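Local coordinates for protein putative metal-dependent isothiocyanate hydrolase SaxA (Pectobacterium carotovorum, PDB 6BRM) that probably hydrolyses isothiocyanates, the toxic defence compounds of cruciferous plants, with the help of two zinc ions bound in a metallo-beta-lactamase-type fold, at residues Lys93-Ala96 / Leu97-Gln101; Arg107-Lys110 / Asp111-Phe115. All blocks are in the same frame, centred on the assembly; numbering follows the deposited sequence.

In the fold
Contacts 1 and 2 follow one another in series along the chain, their centres about 17 Å apart. Contact 1 is the body of helix 92-100, the helical leg of a beta-alpha-beta unit that starts at strand 87-89 and returns to the same sheet at strand 106-108. Contact 2 begins on that last strand, at the edge of the first mixed sheet, and turns into strand 112-114 at the edge of the second. The two meet where Ala95 CB packs on Val108 CG2 at 4.0 Å. Together they carry the chain from helix to one sheet and on to the other, within the two-sheet metallo-beta-lactamase fold that holds the zinc site.

Contact 1 of 2, residues Lys93-Ala96 / Leu97-Gln101; sequences KDAA and LIRSQ
Ile98 leans back on Asp94, one turn earlier in helix 92-100. Start at its CB, which sits 3.4 Å from Asp94 O. CG1 continues past the same oxygen, and the second torsion (chi2 58°) folds CD1 back so that it ends 3.4 Å from Asp94 O. The same carbonyl oxygen takes the Ile98 amide, N to O 3.0 Å and nearly straight at 170°, while the longer branch of the isoleucine lies alongside it. The residues on either side repeat the pattern, each N-H bonding to the C=O four residues earlier: Leu97 N to Lys93 O, Arg99 N to Ala95 O at 2.8 Å, and Ser100 N to Ala96 O. Arg99 bends at chi2 and chi3, which brings its guanidinium back along the helix with one face over Ala95 O, toward the rim of the group. Ile98 also packs on Leu65, Trp73 and Ile106. Asp94 OD2 accepts a hydrogen bond from Gln90 NE2. The Asp94 side chain comes within about 4 Å, nearest atoms, of that of the zinc ligand His67. Across these two segments the polar bonds are all main-chain ones, while the buried side chains of Asp94, Ala95 and Ile98 face the rest of the fold, Ala95 and Ile98 against strand 106-108.

Contact 2 of 2, residues Arg107-Lys110 / Asp111-Phe115; sequences RVLK and DENHF
Asn113 reaches back across the turn and clamps the backbone of Lys110 with both ends of its carboxamide. OD1 accepts from Lys110 N at 2.9 Å, with the donor in the carbonyl plane and on a lone pair of OD1. ND2 donates to Lys110 O at 2.7 Å, coming from above that carbonyl plane; both bonds are similarly bent at hydrogen, about 145°. With CG set anti to its own carbonyl carbon (chi1 -53°), the amide is directed at the Lys110 main chain, so one side chain satisfies both the N-H and the C=O of a residue in a loop. ND2 has a second acceptor in Ile121 O, and these three bonds together should fix the rotation of the amide. Leu109 CG lies 3.9 Å from ND2, its side chain running at about a right angle to that of Asn113.

Farther along, His114 NE2 donates to Glu112 OE2 at 3.2 Å; the bond is almost straight and lies in the imidazole plane, though it meets the carboxylate from above. Glu112 OE1 forms a salt bridge with Arg177, which probably favours the charged carboxylate. Arg107 stretches out to bring NH2 within 4.1 Å of Phe115 CE1, which lies at the edge of the guanidinium, near its plane; guanidinium and ring planes are 24° apart.

On one flank, Arg107 and Leu109 make backbone bonds with strand 87-89, and Val108 packs on helix 92-100; on the other, the Asp111 backbone hydrogen-bonds to that of Lys123 in strand 120-124, so the turn passes from the edge of one sheet to the edge of the other.

Contact 1 of 2, residues Lys93-Ala96 / Leu97-Gln101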
loop_
_atom_site.group_PDB
_atom_site.type_symbol
_atom_site.label_atom_id
_atom_site.label_comp_id
_atom_site.label_asym_id
_atom_site.label_seq_id
_atom_site.Cartn_x
_atom_site.Cartn_y
_atom_site.Cartn_z
ATOM N N LYS B 93 -11.595 -9.726 11.081
ATOM C CA LYS B 93 -12.595 -10.473 10.291
ATOM C C LYS B 93 -12.183 -11.931 10.036
ATOM O O LYS B 93 -13.019 -12.831 10.136
ATOM C CB LYS B 93 -12.976 -9.760 8.981
ATOM C CG LYS B 93 -11.855 -9.532 7.974
ATOM C CD LYS B 93 -12.294 -9.787 6.535
ATOM C CE LYS B 93 -13.406 -8.849 6.091
ATOM N NZ LYS B 93 -13.596 -8.891 4.614
ATOM N N ASP B 94 -10.902 -12.157 9.750
ATOM C CA ASP B 94 -10.373 -13.513 9.569
ATOM C C ASP B 94 -10.371 -14.290 10.889
ATOM O O ASP B 94 -10.602 -15.498 10.892
ATOM C CB ASP B 94 -8.956 -13.486 8.968
ATOM C CG ASP B 94 -8.931 -13.026 7.510
ATOM O OD1 ASP B 94 -9.965 -13.118 6.811
ATOM O OD2 ASP B 94 -7.855 -12.585 7.054
ATOM N N ALA B 95 -10.113 -13.598 12.001
ATOM C CA ALA B 95 -10.216 -14.205 13.330
ATOM C C ALA B 95 -11.640 -14.668 13.615
ATOM O O ALA B 95 -11.846 -15.799 14.059
ATOM C CB ALA B 95 -9.758 -13.232 14.404
ATOM N N ALA B 96 -12.612 -13.792 13.348
ATOM C CA ALA B 96 -14.037 -14.104 13.525
ATOM C C ALA B 96 -14.481 -15.303 12.690
ATOM O O ALA B 96 -15.204 -16.166 13.185
ATOM C CB ALA B 96 -14.893 -12.891 13.184
ATOM N N LEU B 97 -14.049 -15.340 11.429
ATOM C CA LEU B 97 -14.326 -16.464 10.527
ATOM C C LEU B 97 -13.767 -17.763 11.098
ATOM O O LEU B 97 -14.514 -18.719 11.310
ATOM C CB LEU B 97 -13.736 -16.200 9.133
ATOM C CG LEU B 97 -13.789 -17.315 8.070
ATOM C CD1 LEU B 97 -15.167 -17.957 7.962
ATOM C CD2 LEU B 97 -13.347 -16.775 6.715
ATOM N N ILE B 98 -12.462 -17.771 11.365
ATOM C CA ILE B 98 -11.779 -18.933 11.961
ATOM C C ILE B 98 -12.423 -19.358 13.294
ATOM O O ILE B 98 -12.576 -20.555 13.547
ATOM C CB ILE B 98 -10.237 -18.691 12.088
ATOM C CG1 ILE B 98 -9.509 -19.151 10.817
ATOM C CG2 ILE B 98 -9.610 -19.452 13.253
ATOM C CD1 ILE B 98 -9.947 -18.489 9.528
ATOM N N ARG B 99 -12.818 -18.387 14.117
ATOM C CA ARG B 99 -13.479 -18.669 15.407
ATOM C C ARG B 99 -14.847 -19.331 15.247
ATOM O O ARG B 99 -15.201 -20.225 16.020
ATOM C CB ARG B 99 -13.610 -17.387 16.239
ATOM C CG ARG B 99 -13.997 -17.587 17.704
ATOM C CD ARG B 99 -13.326 -16.549 18.600
ATOM N NE ARG B 99 -13.436 -15.190 18.046
ATOM C CZ ARG B 99 -12.540 -14.205 18.182
ATOM N NH1 ARG B 99 -11.403 -14.368 18.867
ATOM N NH2 ARG B 99 -12.783 -13.027 17.613
ATOM N N SER B 100 -15.599 -18.900 14.233
ATOM C CA SER B 100 -16.920 -19.465 13.945
ATOM C C SER B 100 -16.859 -20.837 13.250
ATOM O O SER B 100 -17.882 -21.510 13.124
ATOM C CB SER B 100 -17.752 -18.485 13.114
ATOM O OG SER B 100 -19.134 -18.665 13.373
ATOM N N GLN B 101 -15.668 -21.241 12.804
ATOM C CA GLN B 101 -15.427 -22.585 12.270
ATOM C C GLN B 101 -14.978 -23.607 13.331
ATOM O O GLN B 101 -14.434 -24.658 12.976
ATOM C CB GLN B 101 -14.387 -22.508 11.145
ATOM C CG GLN B 101 -14.858 -21.727 9.926
ATOM C CD GLN B 101 -13.813 -21.615 8.827
ATOM O OE1 GLN B 101 -14.138 -21.254 7.696
ATOM N NE2 GLN B 101 -12.562 -21.924 9.147
#

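Contact 2 of 2, residues Arg107-Lys110 / Asp111-Phe115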
loop_
_atom_site.group_PDB
_atom_site.type_symbol
_atom_site.label_atom_id
_atom_site.label_comp_id
_atom_site.label_asym_id
_atom_site.label_seq_id
_atom_site.Cartn_x
_atom_site.Cartn_y
_atom_site.Cartn_z
ATOM N N ARG B 107 -5.437 -15.556 17.906
ATOM C CA ARG B 107 -4.802 -14.257 18.141
ATOM C C ARG B 107 -4.686 -13.495 16.826
ATOM O O ARG B 107 -4.507 -14.096 15.766
ATOM C CB ARG B 107 -3.406 -14.434 18.743
ATOM C CG ARG B 107 -3.383 -14.791 20.220
ATOM C CD ARG B 107 -1.963 -14.700 20.759
ATOM N NE ARG B 107 -1.841 -15.180 22.136
ATOM C CZ ARG B 107 -0.709 -15.182 22.845
ATOM N NH1 ARG B 107 -0.712 -15.642 24.096
ATOM N NH2 ARG B 107 0.429 -14.726 22.319
ATOM N N VAL B 108 -4.783 -12.169 16.910
ATOM C CA VAL B 108 -4.661 -11.287 15.753
ATOM C C VAL B 108 -3.267 -10.678 15.773
ATOM O O VAL B 108 -2.845 -10.134 16.791
ATOM C CB VAL B 108 -5.706 -10.150 15.790
ATOM C CG1 VAL B 108 -5.594 -9.266 14.548
ATOM C CG2 VAL B 108 -7.113 -10.721 15.927
ATOM N N LEU B 109 -2.555 -10.780 14.651
ATOM C CA LEU B 109 -1.242 -10.159 14.512
ATOM C C LEU B 109 -1.400 -8.648 14.448
ATOM O O LEU B 109 -2.126 -8.130 13.600
ATOM C CB LEU B 109 -0.499 -10.652 13.254
ATOM C CG LEU B 109 0.628 -11.683 13.399
ATOM C CD1 LEU B 109 0.297 -12.751 14.424
ATOM C CD2 LEU B 109 0.950 -12.314 12.049
ATOM N N LYS B 110 -0.721 -7.950 15.354
ATOM C CA LYS B 110 -0.562 -6.505 15.250
ATOM C C LYS B 110 0.512 -6.227 14.209
ATOM O O LYS B 110 1.161 -7.152 13.713
ATOM C CB LYS B 110 -0.183 -5.901 16.600
ATOM C CG LYS B 110 -1.249 -6.098 17.667
ATOM C CD LYS B 110 -0.830 -5.507 19.002
ATOM C CE LYS B 110 -1.805 -5.900 20.101
ATOM N NZ LYS B 110 -3.196 -5.437 19.836
ATOM N N ASP B 111 0.690 -4.953 13.876
ATOM C CA ASP B 111 1.737 -4.538 12.936
ATOM C C ASP B 111 3.134 -4.900 13.438
ATOM O O ASP B 111 4.016 -5.203 12.637
ATOM C CB ASP B 111 1.645 -3.037 12.651
ATOM C CG ASP B 111 0.397 -2.672 11.869
ATOM O OD1 ASP B 111 -0.684 -3.218 12.179
ATOM O OD2 ASP B 111 0.495 -1.846 10.936
ATOM N N GLU B 112 3.323 -4.857 14.759
ATOM C CA GLU B 112 4.547 -5.322 15.416
ATOM C C GLU B 112 4.171 -6.249 16.564
ATOM O O GLU B 112 3.257 -5.941 17.323
ATOM C CB GLU B 112 5.347 -4.134 15.952
ATOM C CG GLU B 112 5.600 -3.045 14.916
ATOM C CD GLU B 112 6.713 -2.092 15.309
ATOM O OE1 GLU B 112 7.392 -1.578 14.397
ATOM O OE2 GLU B 112 6.917 -1.858 16.524
ATOM N N ASN B 113 4.871 -7.380 16.686
ATOM C CA ASN B 113 4.572 -8.384 17.717
ATOM C C ASN B 113 5.858 -8.832 18.421
ATOM O O ASN B 113 6.438 -9.875 18.098
ATOM C CB ASN B 113 3.819 -9.584 17.119
ATOM C CG ASN B 113 2.574 -9.175 16.349
ATOM O OD1 ASN B 113 1.469 -9.157 16.891
ATOM N ND2 ASN B 113 2.754 -8.824 15.084
ATOM N N HIS B 114 6.279 -8.024 19.396
ATOM C CA HIS B 114 7.512 -8.254 20.151
ATOM C C HIS B 114 7.227 -9.212 21.293
ATOM O O HIS B 114 6.417 -8.905 22.169
ATOM C CB HIS B 114 8.060 -6.931 20.709
ATOM C CG HIS B 114 8.283 -5.883 19.663
ATOM N ND1 HIS B 114 9.466 -5.767 18.963
ATOM C CD2 HIS B 114 7.466 -4.916 19.181
ATOM C CE1 HIS B 114 9.371 -4.769 18.104
ATOM N NE2 HIS B 114 8.165 -4.239 18.212
ATOM N N PHE B 115 7.878 -10.375 21.272
ATOM C CA PHE B 115 7.741 -11.373 22.341
ATOM C C PHE B 115 8.976 -11.323 23.231
ATOM O O PHE B 115 10.078 -11.030 22.753
ATOM C CB PHE B 115 7.537 -12.776 21.760
ATOM C CG PHE B 115 6.292 -12.906 20.934
ATOM C CD1 PHE B 115 5.042 -12.955 21.546
ATOM C CD2 PHE B 115 6.359 -12.968 19.545
ATOM C CE1 PHE B 115 3.883 -13.068 20.790
ATOM C CE2 PHE B 115 5.206 -13.079 18.784
ATOM C CZ PHE B 115 3.966 -13.129 19.406
#